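Side-chain contacts in uncharacterized protein (Legionella longbeachae NSW150, PDB 4JZA), which probably dephosphorylates phosphatidylinositol 3-phosphate, as a phosphoinositide phosphatase linked to lipid metabolism at the interface between pathogen and host: residues Ser339-Thr344 against Asp653-Asn658; Pro39-Ser44 against Lys645-Ala650. One frame throughout, in Å; residues are numbered along the deposited sequence.

Interaction 1: residues Ser339-Thr344 against Asp653-Asn658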
loop_
_atom_site.group_PDB
_atom_site.type_symbol
_atom_site.label_atom_id
_atom_site.label_comp_id
_atom_site.label_asym_id
_atom_site.label_seq_id
_atom_site.Cartn_x
_atom_site.Cartn_y
_atom_site.Cartn_z
ATOM N N SER A 339 -3.710 1.944 7.147
ATOM C CA SER A 339 -3.517 2.795 6.010
ATOM C C SER A 339 -4.526 2.504 4.885
ATOM O O SER A 339 -4.894 1.368 4.629
ATOM C CB SER A 339 -2.104 2.547 5.481
ATOM O OG SER A 339 -1.956 2.990 4.119
ATOM N N SER A 340 -4.901 3.562 4.178
ATOM C CA SER A 340 -5.761 3.504 3.018
ATOM C C SER A 340 -5.294 2.500 1.954
ATOM O O SER A 340 -6.098 1.991 1.156
ATOM C CB SER A 340 -5.888 4.920 2.404
ATOM O OG SER A 340 -4.763 5.247 1.583
ATOM N N ARG A 341 -4.002 2.218 1.875
ATOM C CA ARG A 341 -3.541 1.299 0.804
ATOM C C ARG A 341 -3.667 -0.152 1.218
ATOM O O ARG A 341 -3.429 -1.052 0.431
ATOM C CB ARG A 341 -2.079 1.512 0.512
ATOM C CG ARG A 341 -1.714 2.836 -0.094
ATOM C CD ARG A 341 -0.193 2.973 0.003
ATOM N NE ARG A 341 0.271 3.385 1.318
ATOM C CZ ARG A 341 1.500 3.246 1.760
ATOM N NH1 ARG A 341 2.445 2.693 1.012
ATOM N NH2 ARG A 341 1.784 3.665 2.972
ATOM N N HIS A 342 -4.013 -0.354 2.479
ATOM C CA HIS A 342 -3.858 -1.608 3.124
ATOM C C HIS A 342 -5.210 -2.288 3.141
ATOM O O HIS A 342 -5.883 -2.330 4.163
ATOM C CB HIS A 342 -3.333 -1.400 4.549
ATOM C CG HIS A 342 -2.923 -2.674 5.202
ATOM N ND1 HIS A 342 -2.011 -2.748 6.197
ATOM C CD2 HIS A 342 -3.327 -3.935 4.998
ATOM C CE1 HIS A 342 -1.822 -4.010 6.535
ATOM N NE2 HIS A 342 -2.645 -4.744 5.852
ATOM N N ARG A 343 -5.569 -2.897 2.017
ATOM C CA ARG A 343 -6.907 -3.491 1.895
ATOM C C ARG A 343 -6.953 -5.015 1.804
ATOM O O ARG A 343 -7.875 -5.585 1.187
ATOM C CB ARG A 343 -7.597 -2.806 0.714
ATOM C CG ARG A 343 -7.386 -1.302 0.783
ATOM C CD ARG A 343 -8.152 -0.745 1.972
ATOM N NE ARG A 343 -9.521 -0.579 1.540
ATOM C CZ ARG A 343 -10.510 -1.307 1.944
ATOM N NH1 ARG A 343 -10.328 -2.195 2.877
ATOM N NH2 ARG A 343 -11.699 -1.118 1.441
ATOM N N THR A 344 -5.949 -5.660 2.422
ATOM C CA THR A 344 -5.812 -7.102 2.443
ATOM C C THR A 344 -6.365 -7.769 3.725
ATOM O O THR A 344 -6.461 -8.999 3.798
ATOM C CB THR A 344 -4.340 -7.499 2.295
ATOM O OG1 THR A 344 -3.550 -6.831 3.270
ATOM C CG2 THR A 344 -3.837 -7.130 0.958
ATOM N N ASP A 653 2.598 10.107 -4.384
ATOM C CA ASP A 653 3.748 9.540 -3.659
ATOM C C ASP A 653 3.398 8.519 -2.573
ATOM O O ASP A 653 4.298 8.022 -1.907
ATOM C CB ASP A 653 4.555 10.643 -2.918
ATOM C CG ASP A 653 5.426 11.542 -3.853
ATOM O OD1 ASP A 653 5.575 11.258 -5.086
ATOM O OD2 ASP A 653 5.961 12.562 -3.309
ATOM N N ASN A 654 2.127 8.216 -2.342
ATOM C CA ASN A 654 1.779 7.327 -1.277
ATOM C C ASN A 654 2.095 5.911 -1.661
ATOM O O ASN A 654 2.470 5.116 -0.801
ATOM C CB ASN A 654 0.324 7.432 -0.937
ATOM C CG ASN A 654 -0.543 6.956 -2.057
ATOM O OD1 ASN A 654 -0.312 7.290 -3.201
ATOM N ND2 ASN A 654 -1.532 6.200 -1.751
ATOM N N GLU A 655 1.946 5.584 -2.936
ATOM C CA GLU A 655 2.275 4.228 -3.473
ATOM C C GLU A 655 3.789 4.272 -3.945
ATOM O O GLU A 655 4.176 5.157 -4.718
ATOM C CB GLU A 655 1.299 3.836 -4.614
ATOM C CG GLU A 655 -0.048 3.186 -4.247
ATOM C CD GLU A 655 0.082 1.668 -3.976
ATOM O OE1 GLU A 655 -0.894 0.926 -3.949
ATOM O OE2 GLU A 655 1.177 1.135 -3.762
ATOM N N VAL A 656 4.657 3.383 -3.435
ATOM C CA VAL A 656 6.082 3.398 -3.826
ATOM C C VAL A 656 6.236 3.318 -5.352
ATOM O O VAL A 656 7.049 4.037 -5.942
ATOM C CB VAL A 656 6.860 2.271 -3.154
ATOM C CG1 VAL A 656 8.310 2.259 -3.526
ATOM C CG2 VAL A 656 6.821 2.444 -1.667
ATOM N N LYS A 657 5.430 2.487 -6.003
ATOM C CA LYS A 657 5.538 2.357 -7.449
ATOM C C LYS A 657 5.253 3.665 -8.139
ATOM O O LYS A 657 5.771 3.888 -9.197
ATOM C CB LYS A 657 4.642 1.280 -8.027
ATOM C CG LYS A 657 3.165 1.507 -7.895
ATOM C CD LYS A 657 2.459 0.242 -8.405
ATOM C CE LYS A 657 1.098 0.479 -9.063
ATOM N NZ LYS A 657 -0.026 0.589 -8.099
ATOM N N ASN A 658 4.459 4.541 -7.543
ATOM C CA ASN A 658 4.152 5.791 -8.205
ATOM C C ASN A 658 5.097 6.909 -7.870
ATOM O O ASN A 658 4.918 8.027 -8.344
ATOM C CB ASN A 658 2.735 6.241 -7.960
ATOM C CG ASN A 658 1.725 5.276 -8.503
ATOM O OD1 ASN A 658 1.953 4.503 -9.420
ATOM N ND2 ASN A 658 0.608 5.309 -7.919
#

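Interaction 2: residues Pro39-Ser44 against Lys645-Ala650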
loop_
_atom_site.group_PDB
_atom_site.type_symbol
_atom_site.label_atom_id
_atom_site.label_comp_id
_atom_site.label_asym_id
_atom_site.label_seq_id
_atom_site.Cartn_x
_atom_site.Cartn_y
_atom_site.Cartn_z
ATOM N N PRO A 39 2.435 25.694 1.750
ATOM C CA PRO A 39 2.884 24.304 1.972
ATOM C C PRO A 39 4.397 24.194 2.152
ATOM O O PRO A 39 5.160 24.856 1.442
ATOM C CB PRO A 39 2.501 23.593 0.676
ATOM C CG PRO A 39 1.615 24.537 -0.066
ATOM C CD PRO A 39 1.925 25.906 0.385
ATOM N N ASP A 40 4.825 23.328 3.056
ATOM C CA ASP A 40 6.251 23.064 3.276
ATOM C C ASP A 40 6.654 21.734 2.619
ATOM O O ASP A 40 6.540 20.656 3.217
ATOM C CB ASP A 40 6.536 23.036 4.776
ATOM C CG ASP A 40 8.000 22.893 5.079
ATOM O OD1 ASP A 40 8.795 22.657 4.138
ATOM O OD2 ASP A 40 8.345 23.033 6.266
ATOM N N TYR A 41 7.122 21.791 1.383
ATOM C CA TYR A 41 7.398 20.545 0.682
ATOM C C TYR A 41 8.687 19.868 1.200
ATOM O O TYR A 41 8.799 18.653 1.154
ATOM C CB TYR A 41 7.288 20.721 -0.852
ATOM C CG TYR A 41 5.814 20.713 -1.321
ATOM C CD1 TYR A 41 4.992 19.564 -1.131
ATOM C CD2 TYR A 41 5.213 21.860 -1.904
ATOM C CE1 TYR A 41 3.648 19.551 -1.528
ATOM C CE2 TYR A 41 3.873 21.843 -2.294
ATOM C CZ TYR A 41 3.104 20.690 -2.107
ATOM O OH TYR A 41 1.787 20.671 -2.493
ATOM N N HIS A 42 9.622 20.631 1.754
ATOM C CA HIS A 42 10.741 20.013 2.452
ATOM C C HIS A 42 10.305 19.112 3.609
ATOM O O HIS A 42 10.882 18.051 3.829
ATOM C CB HIS A 42 11.794 21.017 2.938
ATOM C CG HIS A 42 12.985 20.343 3.541
ATOM N ND1 HIS A 42 13.064 20.024 4.890
ATOM C CD2 HIS A 42 14.085 19.803 2.956
ATOM C CE1 HIS A 42 14.188 19.361 5.113
ATOM N NE2 HIS A 42 14.818 19.203 3.953
ATOM N N ARG A 43 9.275 19.502 4.324
ATOM C CA ARG A 43 8.728 18.641 5.387
ATOM C C ARG A 43 8.207 17.322 4.801
ATOM O O ARG A 43 8.560 16.265 5.284
ATOM C CB ARG A 43 7.604 19.350 6.193
ATOM C CG ARG A 43 7.207 18.565 7.464
ATOM C CD ARG A 43 6.122 19.224 8.318
ATOM N NE ARG A 43 4.795 18.761 7.930
ATOM C CZ ARG A 43 4.008 17.994 8.672
ATOM N NH1 ARG A 43 4.379 17.565 9.872
ATOM N NH2 ARG A 43 2.833 17.642 8.213
ATOM N N SER A 44 7.406 17.384 3.746
ATOM C CA SER A 44 6.832 16.171 3.158
ATOM C C SER A 44 7.925 15.235 2.638
ATOM O O SER A 44 7.817 14.006 2.715
ATOM C CB SER A 44 5.772 16.508 2.092
ATOM O OG SER A 44 4.620 17.117 2.736
ATOM N N LYS A 645 -1.250 21.074 -8.694
ATOM C CA LYS A 645 -0.530 19.930 -9.273
ATOM C C LYS A 645 0.534 19.368 -8.302
ATOM O O LYS A 645 0.791 18.174 -8.278
ATOM C CB LYS A 645 0.054 20.286 -10.615
ATOM C CG LYS A 645 -1.018 20.523 -11.676
ATOM C CD LYS A 645 -0.404 20.900 -13.025
ATOM C CE LYS A 645 -1.376 20.711 -14.194
ATOM N NZ LYS A 645 -2.283 21.887 -14.295
ATOM N N ASP A 646 1.092 20.226 -7.455
ATOM C CA ASP A 646 1.965 19.809 -6.410
ATOM C C ASP A 646 1.195 19.008 -5.397
ATOM O O ASP A 646 1.692 17.976 -4.921
ATOM C CB ASP A 646 2.577 21.024 -5.708
ATOM C CG ASP A 646 3.542 21.836 -6.619
ATOM O OD1 ASP A 646 3.978 21.251 -7.628
ATOM O OD2 ASP A 646 3.854 23.036 -6.341
ATOM N N ASP A 647 -0.012 19.460 -5.039
ATOM C CA ASP A 647 -0.850 18.662 -4.155
ATOM C C ASP A 647 -1.048 17.257 -4.718
ATOM O O ASP A 647 -0.954 16.292 -3.982
ATOM C CB ASP A 647 -2.200 19.347 -3.874
ATOM C CG ASP A 647 -2.046 20.562 -2.930
ATOM O OD1 ASP A 647 -0.915 20.669 -2.441
ATOM O OD2 ASP A 647 -2.978 21.400 -2.716
ATOM N N ASP A 648 -1.253 17.141 -6.026
ATOM C CA ASP A 648 -1.505 15.856 -6.647
ATOM C C ASP A 648 -0.239 15.016 -6.696
ATOM O O ASP A 648 -0.283 13.805 -6.531
ATOM C CB ASP A 648 -2.106 16.094 -8.020
ATOM C CG ASP A 648 -2.332 14.832 -8.812
ATOM O OD1 ASP A 648 -3.364 14.167 -8.669
ATOM O OD2 ASP A 648 -1.477 14.553 -9.657
ATOM N N ARG A 649 0.896 15.665 -6.878
ATOM C CA ARG A 649 2.191 15.000 -6.842
ATOM C C ARG A 649 2.413 14.415 -5.455
ATOM O O ARG A 649 2.856 13.245 -5.308
ATOM C CB ARG A 649 3.305 16.029 -7.201
ATOM C CG ARG A 649 4.784 15.587 -7.321
ATOM C CD ARG A 649 4.998 14.505 -8.348
ATOM N NE ARG A 649 4.753 13.207 -7.747
ATOM C CZ ARG A 649 4.901 12.024 -8.330
ATOM N NH1 ARG A 649 5.333 11.916 -9.580
ATOM N NH2 ARG A 649 4.616 10.939 -7.626
ATOM N N ALA A 650 2.120 15.200 -4.423
ATOM C CA ALA A 650 2.408 14.713 -3.064
ATOM C C ALA A 650 1.447 13.558 -2.705
ATOM O O ALA A 650 1.845 12.623 -2.057
ATOM C CB ALA A 650 2.357 15.820 -2.049
#

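Interaction 1: residues Ser339-Thr344 against Asp653-Asn658
R341 and E655 mark the nearest approach of the two backbones, their CA atoms 7.8 Å apart, and the gap is bridged mainly by the R341 side chain, which reaches a backbone carbonyl. That side chain starts with CG anti to the carbonyl carbon (chi1 -67°) and bends at chi3, which lays CG and CD alongside the amide group of N654 and brings the guanidinium over the N654 backbone carbonyl. That oxygen faces the guanidinium plane, with R341 NH1 3.0 Å from N654 O. E655 adds a looser contact, CD of R341 to CD of E655 at 4.2 Å; their charged atoms do not meet, R341 NH1 lying 5.2 Å from E655 OE2. The guanidinium is held from helix 122-140, by a salt bridge to E133 and a hydrogen bond to N130, and N130 OD1 also accepts from V656 N, tying both segments to one residue. The backbone at R341 is braced by its own turn: S339 OG accepts from R341 N (3.1 Å, 166° at the hydrogen), and S339 O accepts from H342 N at 2.9 Å. This is an ST turn superposed on a type I beta turn.

Interaction 2: residues Pro39-Ser44 against Lys645-Ala650
Y41 makes a buried side-chain contact between two helices, reaching from the first turn of helix 41-62 to D646, D647 and A650 of helix 643-652. From 39-44, Y41 alone comes within 4.5 Å of the other segment. Its CG stands anti to the carbonyl carbon (chi1 -79°), and the ring extends toward the second helix, hydroxyl foremost. Three residues from about one turn of helix 643-652 receive it. The methyl of A650 sits at the ring edge, with CE1 of Y41 4.0 Å from CB of A650, an apolar contact. D646 meets the ring obliquely through its methylene: CE2 of Y41 is 3.7 Å from CB of D646, whose carboxylate instead pairs with R642. D647 OD1 also lies near the ring plane at its edge, with Y41 OH 2.7 Å from D647 OD1; the two side chains cross at about a right angle. At the start of helix 41-62, D40 is the N-cap residue. Its OD1 accepts from R43 N at 3.2 Å, the donor lying well above the carboxylate plane. Helix 95-116 adds I95, which touches both Y41 and D646. Chemically, the D647 carboxylate is buried but well matched: R603 forms a salt bridge to OD1 and the hydroxyl of Y600 is hydrogen-bonded to OD2. Such surroundings would probably keep it ionised, placing a negative charge next to the tyrosine hydroxyl.

Overall arrangement
Interactions 1 and 2 have centres 17 Å apart and are joined through the chain that runs from helix 643-652 into the following loop. R649 of interaction 2 turns its guanidinium to interaction 1, where its NH2 lies 3.0 Å from N658 O, a probable hydrogen bond, and also forms a salt bridge with D653. Helix 95-116 backs both contacts, with I95 at interaction 2 and T106 and I110 against V656. Interaction 1 is the more central, 3 Å from the chain centre against 19 Å. Segment 339-344 also neighbours the probable catalytic loop, S340 touching K554 in the loop leading from strand 545-549 into helix 556-574, where loop and helix start together fit the Cys-x5-Arg P-loop signature of such phosphatases.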